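PDB 5OEZ: FBP protein from Leishmania major, which probably catalyses the hydrolysis of beta-D-fructose 1,6-bisphosphate to beta-D-fructose 6-phosphate and phosphate, a step of gluconeogenesis, using magnesium as cofactor. Local coordinates for residues C[99-104]-C[148-153]; C[137-142]-C[163-168]; C[265-270]-C[319-324]. One frame throughout, in Å; residues are numbered along the deposited sequence.

Contact 1: C[99-104]-C[148-153]; sequences EEQMII and NSVEDA
The flat groups that meet side chains here are the Q101 amide and the carbonyls of M102 and S149; no aromatic ring takes part. The arrangement is the capped N-terminal turn of helix 150-158 set against strand 103-104, an outer strand of the large mixed sheet in this chain. Q101 brings OE1 to V150 CG2 at the margin of the contact. The M102 carbonyl directs its O at the same methyl, 3.8 Å from V150 CG2. The S149 carbonyl meets I104 from the other segment, with S149 O 3.6 Å from I104 CG1. S149 is the N-cap residue. Its OG accepts from D152 N at 3.2 Å in a nearly straight bond (170°). D152 in turn accepts from N148 N through OD2, 3.1 Å away, on the lone pair turned from the other carboxylate oxygen. Its negative charge at the helix start probably suits the helix dipole. No hydrogen bond links the two segments; van der Waals packing, mostly of apolar side chains, joins them. I104 CD1 reaches V150 CG2 at 3.7 Å and also touches A153 CB. V93 of strand 91-96 packs against both M102 and A153, and I103 bonds through its backbone to L94 of that strand. Nearby, E99 OE2 is held by a salt bridge to K82 and a hydrogen bond from N78. M102 runs extended as far as SD and then bends (chi3 -75°). The bend lays the M102 methyl on the helix, with M102 CE 3.8 Å from A153 CB.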
loop_
_atom_site.group_PDB
_atom_site.type_symbol
_atom_site.label_atom_id
_atom_site.label_comp_id
_atom_site.label_asym_id
_atom_site.label_seq_id
_atom_site.Cartn_x
_atom_site.Cartn_y
_atom_site.Cartn_z
ATOM N N GLU C 99 -12.775 -2.169 -29.621
ATOM C CA GLU C 99 -12.994 -3.269 -30.557
ATOM C C GLU C 99 -14.138 -3.027 -31.542
ATOM O O GLU C 99 -15.133 -2.372 -31.231
ATOM C CB GLU C 99 -13.257 -4.529 -29.770
ATOM C CG GLU C 99 -12.183 -4.763 -28.727
ATOM C CD GLU C 99 -12.234 -6.137 -28.101
ATOM O OE1 GLU C 99 -13.244 -6.851 -28.264
ATOM O OE2 GLU C 99 -11.241 -6.502 -27.450
ATOM N N GLU C 100 -13.991 -3.570 -32.741
ATOM C CA GLU C 100 -14.993 -3.354 -33.781
ATOM C C GLU C 100 -16.300 -4.137 -33.560
ATOM O O GLU C 100 -17.366 -3.654 -33.930
ATOM C CB GLU C 100 -14.426 -3.538 -35.185
ATOM C CG GLU C 100 -15.145 -2.693 -36.263
ATOM C CD GLU C 100 -15.136 -1.160 -36.061
ATOM O OE1 GLU C 100 -14.578 -0.633 -35.075
ATOM O OE2 GLU C 100 -15.712 -0.450 -36.917
ATOM N N GLN C 101 -16.219 -5.319 -32.948
ATOM C CA GLN C 101 -17.400 -6.152 -32.724
ATOM C C GLN C 101 -17.646 -6.387 -31.250
ATOM O O GLN C 101 -16.743 -6.281 -30.437
ATOM C CB GLN C 101 -17.245 -7.498 -33.425
ATOM C CG GLN C 101 -17.478 -7.432 -34.923
ATOM C CD GLN C 101 -17.337 -8.784 -35.590
ATOM O OE1 GLN C 101 -17.222 -9.814 -34.916
ATOM N NE2 GLN C 101 -17.354 -8.794 -36.918
ATOM N N MET C 102 -18.884 -6.746 -30.938
ATOM C CA MET C 102 -19.247 -7.237 -29.620
ATOM C C MET C 102 -18.781 -8.679 -29.423
ATOM O O MET C 102 -18.581 -9.434 -30.387
ATOM C CB MET C 102 -20.755 -7.139 -29.427
ATOM C CG MET C 102 -21.250 -5.714 -29.260
ATOM S SD MET C 102 -23.055 -5.555 -29.258
ATOM C CE MET C 102 -23.366 -5.791 -31.003
ATOM N N ILE C 103 -18.607 -9.051 -28.160
ATOM C CA ILE C 103 -18.240 -10.417 -27.767
ATOM C C ILE C 103 -19.422 -11.050 -27.062
ATOM O O ILE C 103 -20.010 -10.440 -26.186
ATOM C CB ILE C 103 -17.021 -10.412 -26.831
ATOM C CG1 ILE C 103 -15.777 -9.946 -27.596
ATOM C CG2 ILE C 103 -16.766 -11.795 -26.243
ATOM C CD1 ILE C 103 -14.697 -9.402 -26.695
ATOM N N ILE C 104 -19.762 -12.268 -27.454
ATOM C CA ILE C 104 -20.854 -13.021 -26.853
ATOM C C ILE C 104 -20.212 -13.972 -25.850
ATOM O O ILE C 104 -19.262 -14.684 -26.189
ATOM C CB ILE C 104 -21.667 -13.800 -27.920
ATOM C CG1 ILE C 104 -22.570 -12.853 -28.734
ATOM C CG2 ILE C 104 -22.600 -14.809 -27.273
ATOM C CD1 ILE C 104 -21.898 -11.684 -29.414
ATOM N N ASN C 148 -27.408 -15.677 -29.353
ATOM C CA ASN C 148 -26.461 -16.764 -29.602
ATOM C C ASN C 148 -25.402 -16.429 -30.667
ATOM O O ASN C 148 -24.614 -17.291 -31.043
ATOM C CB ASN C 148 -27.221 -18.022 -30.015
ATOM C CG ASN C 148 -28.238 -18.449 -28.967
ATOM O OD1 ASN C 148 -28.085 -18.159 -27.772
ATOM N ND2 ASN C 148 -29.274 -19.152 -29.398
ATOM N N SER C 149 -25.355 -15.176 -31.118
ATOM C CA SER C 149 -24.390 -14.742 -32.136
ATOM C C SER C 149 -24.228 -13.231 -32.143
ATOM O O SER C 149 -24.945 -12.519 -31.430
ATOM C CB SER C 149 -24.833 -15.203 -33.524
ATOM O OG SER C 149 -25.958 -14.462 -33.965
ATOM N N VAL C 150 -23.270 -12.748 -32.927
ATOM C CA VAL C 150 -23.031 -11.299 -33.066
ATOM C C VAL C 150 -24.161 -10.648 -33.892
ATOM O O VAL C 150 -24.538 -9.496 -33.634
ATOM C CB VAL C 150 -21.637 -10.990 -33.687
ATOM C CG1 VAL C 150 -21.420 -9.486 -33.846
ATOM C CG2 VAL C 150 -20.513 -11.569 -32.832
ATOM N N GLU C 151 -24.721 -11.404 -34.837
ATOM C CA GLU C 151 -25.871 -10.941 -35.624
ATOM C C GLU C 151 -27.066 -10.655 -34.712
ATOM O O GLU C 151 -27.679 -9.591 -34.822
ATOM C CB GLU C 151 -26.216 -11.923 -36.760
ATOM C CG GLU C 151 -25.173 -11.917 -37.932
ATOM C CD GLU C 151 -23.983 -12.856 -37.699
ATOM O OE1 GLU C 151 -23.750 -13.301 -36.549
ATOM O OE2 GLU C 151 -23.248 -13.150 -38.662
ATOM N N ASP C 152 -27.366 -11.573 -33.790
ATOM C CA ASP C 152 -28.441 -11.367 -32.813
ATOM C C ASP C 152 -28.183 -10.117 -32.011
ATOM O O ASP C 152 -29.057 -9.262 -31.878
ATOM C CB ASP C 152 -28.569 -12.564 -31.841
ATOM C CG ASP C 152 -29.119 -13.833 -32.502
ATOM O OD1 ASP C 152 -29.633 -13.768 -33.641
ATOM O OD2 ASP C 152 -29.040 -14.906 -31.860
ATOM N N ALA C 153 -26.982 -10.026 -31.442
ATOM C CA ALA C 153 -26.587 -8.882 -30.608
ATOM C C ALA C 153 -26.733 -7.551 -31.347
ATOM O O ALA C 153 -27.185 -6.562 -30.756
ATOM C CB ALA C 153 -25.165 -9.059 -30.104
#

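Contact 2: C[137-142]-C[163-168]; sequences GVWRLP and TDMVSA
V138 pairs with both V166 and S167, so the antiparallel strands meet in a classic beta bulge. V138 N donates to S167 O at 2.8 Å. V138 O takes V166 N at 2.9 Å, in the carbonyl plane, though the bond is bent (134° at the hydrogen). S167 N, 3.3 Å from V138 O, is a second, weak donor to the same carbonyl. One carbonyl thus serves both bulge amides. G137 and A168 form the next, non-hydrogen-bonded pair.

The polar side-chain atoms of W139, S167 and D164 find partners outside the two segments. W139 NE1 donates to K161 O, S167 OG bonds to T182 O, and D164 OD2 accepts from K161 N. The NE1 bond helps fix the turn of the indole, and M165 lies over one of its faces. M165 CG sits over the centre of the six-membered ring, 3.8 Å from its centroid, in a CH-pi contact. M165 SD lies over the same face in a Met-aromatic contact, and the bend at chi3 (-36°) brings M165 CE to 3.7 Å from W139 CZ2.

R140 and S167 lie beside Y113 and F28, which bind AMP. Strand 132-140 runs between strands 113-121 and 167-173, bonding to the former through G137 with F116 and W139 with L114. V138 and S167 face helix 27-47, while W139, M165 and A168 pack on helix 281-294.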
loop_
_atom_site.group_PDB
_atom_site.type_symbol
_atom_site.label_atom_id
_atom_site.label_comp_id
_atom_site.label_asym_id
_atom_site.label_seq_id
_atom_site.Cartn_x
_atom_site.Cartn_y
_atom_site.Cartn_z
ATOM N N GLY C 137 -21.843 1.316 -19.157
ATOM C CA GLY C 137 -23.295 1.381 -19.132
ATOM C C GLY C 137 -23.810 -0.027 -19.297
ATOM O O GLY C 137 -23.260 -0.807 -20.080
ATOM N N VAL C 138 -24.886 -0.335 -18.585
ATOM C CA VAL C 138 -25.443 -1.682 -18.528
ATOM C C VAL C 138 -26.927 -1.681 -18.944
ATOM O O VAL C 138 -27.716 -0.865 -18.470
ATOM C CB VAL C 138 -25.336 -2.247 -17.091
ATOM C CG1 VAL C 138 -25.805 -3.711 -17.023
ATOM C CG2 VAL C 138 -23.920 -2.129 -16.543
ATOM N N TRP C 139 -27.277 -2.588 -19.847
ATOM C CA TRP C 139 -28.650 -2.790 -20.306
ATOM C C TRP C 139 -29.012 -4.234 -19.966
ATOM O O TRP C 139 -28.122 -5.051 -19.677
ATOM C CB TRP C 139 -28.753 -2.601 -21.817
ATOM C CG TRP C 139 -28.840 -1.197 -22.292
ATOM C CD1 TRP C 139 -29.966 -0.538 -22.685
ATOM C CD2 TRP C 139 -27.758 -0.293 -22.499
ATOM N NE1 TRP C 139 -29.659 0.727 -23.108
ATOM C CE2 TRP C 139 -28.305 0.904 -23.014
ATOM C CE3 TRP C 139 -26.377 -0.373 -22.305
ATOM C CZ2 TRP C 139 -27.525 2.015 -23.327
ATOM C CZ3 TRP C 139 -25.590 0.742 -22.627
ATOM C CH2 TRP C 139 -26.171 1.920 -23.115
ATOM N N ARG C 140 -30.302 -4.544 -20.052
ATOM C CA ARG C 140 -30.799 -5.899 -19.822
ATOM C C ARG C 140 -31.388 -6.484 -21.117
ATOM O O ARG C 140 -31.891 -5.752 -21.964
ATOM C CB ARG C 140 -31.819 -5.877 -18.680
ATOM C CG ARG C 140 -32.326 -7.245 -18.286
ATOM C CD ARG C 140 -33.352 -7.142 -17.182
ATOM N NE ARG C 140 -32.658 -6.907 -15.925
ATOM C CZ ARG C 140 -32.198 -7.852 -15.108
ATOM N NH1 ARG C 140 -32.361 -9.149 -15.377
ATOM N NH2 ARG C 140 -31.572 -7.496 -13.992
ATOM N N LEU C 141 -31.286 -7.800 -21.299
ATOM C CA LEU C 141 -31.987 -8.456 -22.406
ATOM C C LEU C 141 -33.456 -8.072 -22.334
ATOM O O LEU C 141 -34.070 -8.256 -21.277
ATOM C CB LEU C 141 -31.918 -9.981 -22.303
ATOM C CG LEU C 141 -30.747 -10.760 -22.874
ATOM C CD1 LEU C 141 -30.977 -12.251 -22.637
ATOM C CD2 LEU C 141 -30.592 -10.464 -24.348
ATOM N N PRO C 142 -34.023 -7.538 -23.436
ATOM C CA PRO C 142 -35.488 -7.456 -23.475
ATOM C C PRO C 142 -36.143 -8.821 -23.237
ATOM O O PRO C 142 -35.507 -9.859 -23.441
ATOM C CB PRO C 142 -35.774 -6.948 -24.890
ATOM C CG PRO C 142 -34.567 -6.140 -25.225
ATOM C CD PRO C 142 -33.415 -6.891 -24.612
ATOM N N THR C 163 -32.699 5.375 -22.376
ATOM C CA THR C 163 -33.768 5.361 -21.378
ATOM C C THR C 163 -34.072 3.963 -20.823
ATOM O O THR C 163 -34.698 3.865 -19.775
ATOM C CB THR C 163 -35.077 5.996 -21.929
ATOM O OG1 THR C 163 -35.393 5.416 -23.197
ATOM C CG2 THR C 163 -34.914 7.504 -22.104
ATOM N N ASP C 164 -33.637 2.906 -21.520
ATOM C CA ASP C 164 -33.748 1.498 -21.069
ATOM C C ASP C 164 -32.546 1.012 -20.232
ATOM O O ASP C 164 -32.525 -0.130 -19.766
ATOM C CB ASP C 164 -33.852 0.574 -22.291
ATOM C CG ASP C 164 -35.054 0.889 -23.171
ATOM O OD1 ASP C 164 -36.181 0.849 -22.635
ATOM O OD2 ASP C 164 -34.869 1.156 -24.389
ATOM N N MET C 165 -31.534 1.862 -20.085
ATOM C CA MET C 165 -30.301 1.509 -19.397
ATOM C C MET C 165 -30.613 1.293 -17.908
ATOM O O MET C 165 -31.200 2.150 -17.269
ATOM C CB MET C 165 -29.258 2.626 -19.603
ATOM C CG MET C 165 -27.797 2.239 -19.431
ATOM S SD MET C 165 -26.629 3.637 -19.499
ATOM C CE MET C 165 -27.390 4.675 -20.737
ATOM N N VAL C 166 -30.220 0.144 -17.372
ATOM C CA VAL C 166 -30.473 -0.155 -15.952
ATOM C C VAL C 166 -29.376 0.338 -14.993
ATOM O O VAL C 166 -29.663 0.570 -13.829
ATOM C CB VAL C 166 -30.742 -1.636 -15.670
ATOM C CG1 VAL C 166 -31.857 -2.149 -16.566
ATOM C CG2 VAL C 166 -29.476 -2.445 -15.828
ATOM N N SER C 167 -28.146 0.531 -15.479
ATOM C CA SER C 167 -27.079 1.043 -14.620
ATOM C C SER C 167 -25.952 1.676 -15.407
ATOM O O SER C 167 -25.760 1.401 -16.584
ATOM C CB SER C 167 -26.534 -0.091 -13.745
ATOM O OG SER C 167 -25.511 0.374 -12.894
ATOM N N ALA C 168 -25.252 2.586 -14.759
ATOM C CA ALA C 168 -24.100 3.245 -15.349
ATOM C C ALA C 168 -23.128 3.673 -14.265
ATOM O O ALA C 168 -23.534 3.949 -13.150
ATOM C CB ALA C 168 -24.541 4.468 -16.151
#

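Contact 3: C[265-270]-C[319-324]; sequences IFCYPK and PVYFGS
C267 SG and Y321 CG both lie beside their backbone N, anti to the carbonyl carbon (chi1 -58° and -45°). The thiol therefore comes to the edge of the tyrosine ring, near its plane, with C267 SG 3.9 Å from Y321 CD2. This is a Cys sulfur-aromatic contact. The Y321 ring then extends along the neighbouring strand. Its far end reaches P269, where Y321 OH lies 3.6 Å from P269 CA.

The two strands run antiparallel in the sheet of the C-terminal part. F266 and F322 form a hydrogen-bonded pair, with F266 N to F322 O at 2.8 Å and F322 N to F266 O at 2.9 Å. Both bonds are almost straight. Y268 and V320 form the second such pair. Y268 N donates to V320 O at 3.0 Å, while V320 N approaches Y268 O at 3.1 Å from above the carbonyl plane. C267 and Y321 are the non-hydrogen-bonded pair between them.

On the sheet face of F266, Y268, V320 and F322, V320 CG2 reaches Y268 CB at 4.1 Å and lies at the edge of the Y268 ring. That ring leads away from strand 317-323 toward Y248 and K278, which bind fructose 6-phosphate together with Y268. F266 and F322 pack on helix 252-262. On the opposite face C267 and Y321 meet F229 of helix 227-238, and Y321 also touches helix 325-338. In the sheet, strand 265-268 lies between strands 214-216 and 317-323.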
loop_
_atom_site.group_PDB
_atom_site.type_symbol
_atom_site.label_atom_id
_atom_site.label_comp_id
_atom_site.label_asym_id
_atom_site.label_seq_id
_atom_site.Cartn_x
_atom_site.Cartn_y
_atom_site.Cartn_z
ATOM N N ILE C 265 -20.755 23.438 -16.606
ATOM C CA ILE C 265 -21.079 22.851 -17.889
ATOM C C ILE C 265 -19.834 22.241 -18.497
ATOM O O ILE C 265 -18.750 22.830 -18.440
ATOM C CB ILE C 265 -21.784 23.869 -18.865
ATOM C CG1 ILE C 265 -22.396 23.124 -20.058
ATOM C CG2 ILE C 265 -20.841 24.958 -19.333
ATOM C CD1 ILE C 265 -23.367 23.951 -20.884
ATOM N N PHE C 266 -20.021 21.068 -19.108
ATOM C CA PHE C 266 -19.010 20.416 -19.924
ATOM C C PHE C 266 -19.537 20.286 -21.354
ATOM O O PHE C 266 -20.633 19.759 -21.545
ATOM C CB PHE C 266 -18.696 19.024 -19.352
ATOM C CG PHE C 266 -17.722 18.251 -20.172
ATOM C CD1 PHE C 266 -16.370 18.593 -20.166
ATOM C CD2 PHE C 266 -18.158 17.220 -21.010
ATOM C CE1 PHE C 266 -15.457 17.905 -20.955
ATOM C CE2 PHE C 266 -17.255 16.537 -21.815
ATOM C CZ PHE C 266 -15.905 16.884 -21.787
ATOM N N CYS C 267 -18.738 20.692 -22.342
ATOM C CA CYS C 267 -19.160 20.675 -23.762
ATOM C C CYS C 267 -18.132 20.031 -24.683
ATOM O O CYS C 267 -16.940 20.298 -24.580
ATOM C CB CYS C 267 -19.402 22.082 -24.268
ATOM S SG CYS C 267 -20.609 23.023 -23.368
ATOM N N TYR C 268 -18.616 19.131 -25.532
ATOM C CA TYR C 268 -17.929 18.770 -26.768
ATOM C C TYR C 268 -18.888 19.116 -27.891
ATOM O O TYR C 268 -19.686 18.269 -28.309
ATOM C CB TYR C 268 -17.567 17.314 -26.871
ATOM C CG TYR C 268 -16.316 16.854 -26.157
ATOM C CD1 TYR C 268 -15.049 17.279 -26.553
ATOM C CD2 TYR C 268 -16.396 15.927 -25.119
ATOM C CE1 TYR C 268 -13.898 16.834 -25.892
ATOM C CE2 TYR C 268 -15.257 15.463 -24.472
ATOM C CZ TYR C 268 -14.009 15.925 -24.854
ATOM O OH TYR C 268 -12.885 15.472 -24.203
ATOM N N PRO C 269 -18.815 20.359 -28.363
ATOM C CA PRO C 269 -19.756 20.833 -29.354
ATOM C C PRO C 269 -19.447 20.283 -30.714
ATOM O O PRO C 269 -18.374 19.741 -30.936
ATOM C CB PRO C 269 -19.510 22.339 -29.372
ATOM C CG PRO C 269 -18.061 22.465 -29.088
ATOM C CD PRO C 269 -17.734 21.339 -28.125
ATOM N N LYS C 270 -20.411 20.416 -31.615
ATOM C CA LYS C 270 -20.214 20.046 -33.001
ATOM C C LYS C 270 -19.139 20.972 -33.591
ATOM O O LYS C 270 -19.095 22.161 -33.303
ATOM C CB LYS C 270 -21.536 20.197 -33.752
ATOM C CG LYS C 270 -21.619 19.463 -35.083
ATOM C CD LYS C 270 -22.756 19.893 -36.013
ATOM C CE LYS C 270 -24.123 20.004 -35.358
ATOM N NZ LYS C 270 -24.740 18.686 -35.066
ATOM N N PRO C 319 -22.356 15.032 -30.328
ATOM C CA PRO C 319 -21.874 16.084 -29.432
ATOM C C PRO C 319 -22.597 16.026 -28.098
ATOM O O PRO C 319 -23.623 15.355 -27.977
ATOM C CB PRO C 319 -22.250 17.375 -30.169
ATOM C CG PRO C 319 -23.476 17.013 -30.916
ATOM C CD PRO C 319 -23.327 15.565 -31.312
ATOM N N VAL C 320 -22.055 16.699 -27.083
ATOM C CA VAL C 320 -22.656 16.690 -25.744
ATOM C C VAL C 320 -22.562 18.070 -25.099
ATOM O O VAL C 320 -21.552 18.765 -25.242
ATOM C CB VAL C 320 -22.006 15.628 -24.777
ATOM C CG1 VAL C 320 -22.112 14.214 -25.347
ATOM C CG2 VAL C 320 -20.550 15.960 -24.471
ATOM N N TYR C 321 -23.614 18.411 -24.362
ATOM C CA TYR C 321 -23.676 19.561 -23.484
ATOM C C TYR C 321 -24.267 19.054 -22.164
ATOM O O TYR C 321 -25.467 18.777 -22.072
ATOM C CB TYR C 321 -24.541 20.657 -24.121
ATOM C CG TYR C 321 -24.225 20.876 -25.580
ATOM C CD1 TYR C 321 -24.905 20.162 -26.558
ATOM C CD2 TYR C 321 -23.214 21.745 -25.986
ATOM C CE1 TYR C 321 -24.608 20.323 -27.891
ATOM C CE2 TYR C 321 -22.910 21.914 -27.326
ATOM C CZ TYR C 321 -23.620 21.216 -28.276
ATOM O OH TYR C 321 -23.345 21.345 -29.618
ATOM N N PHE C 322 -23.404 18.911 -21.161
ATOM C CA PHE C 322 -23.733 18.275 -19.873
ATOM C C PHE C 322 -23.518 19.236 -18.713
ATOM O O PHE C 322 -22.500 19.909 -18.656
ATOM C CB PHE C 322 -22.784 17.094 -19.577
ATOM C CG PHE C 322 -23.018 15.845 -20.391
ATOM C CD1 PHE C 322 -24.077 15.698 -21.275
ATOM C CD2 PHE C 322 -22.158 14.779 -20.235
ATOM C CE1 PHE C 322 -24.242 14.520 -21.993
ATOM C CE2 PHE C 322 -22.328 13.591 -20.932
ATOM C CZ PHE C 322 -23.370 13.459 -21.813
ATOM N N GLY C 323 -24.425 19.222 -17.746
ATOM C CA GLY C 323 -24.115 19.744 -16.424
ATOM C C GLY C 323 -25.297 20.310 -15.682
ATOM O O GLY C 323 -26.428 19.803 -15.788
ATOM N N SER C 324 -25.002 21.364 -14.916
ATOM C CA SER C 324 -25.992 22.107 -14.161
ATOM C C SER C 324 -27.131 22.504 -15.090
ATOM O O SER C 324 -26.902 22.963 -16.216
ATOM C CB SER C 324 -25.345 23.350 -13.558
ATOM O OG SER C 324 -24.326 23.006 -12.633
#

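In the fold
From the N terminus, the chain first passes 99-104 and then strands 113-121 and 132-140 before contact 1 closes a 43-residue loop at helix 150-158. Contact 2 opens within that loop, at 137-142, and closes after the helix, at 163-168. The two contacts therefore cross, and helix 150-158 joins them along the chain. Both reach the eight-stranded sheet of the N-terminal family region, one at an outer strand and the other within it; their centres are about 17 Å apart. Contact 3 follows in series. It closes a 48-residue loop that includes helix 281-294 and ties two strands of the separate sheet in the C-terminal family region.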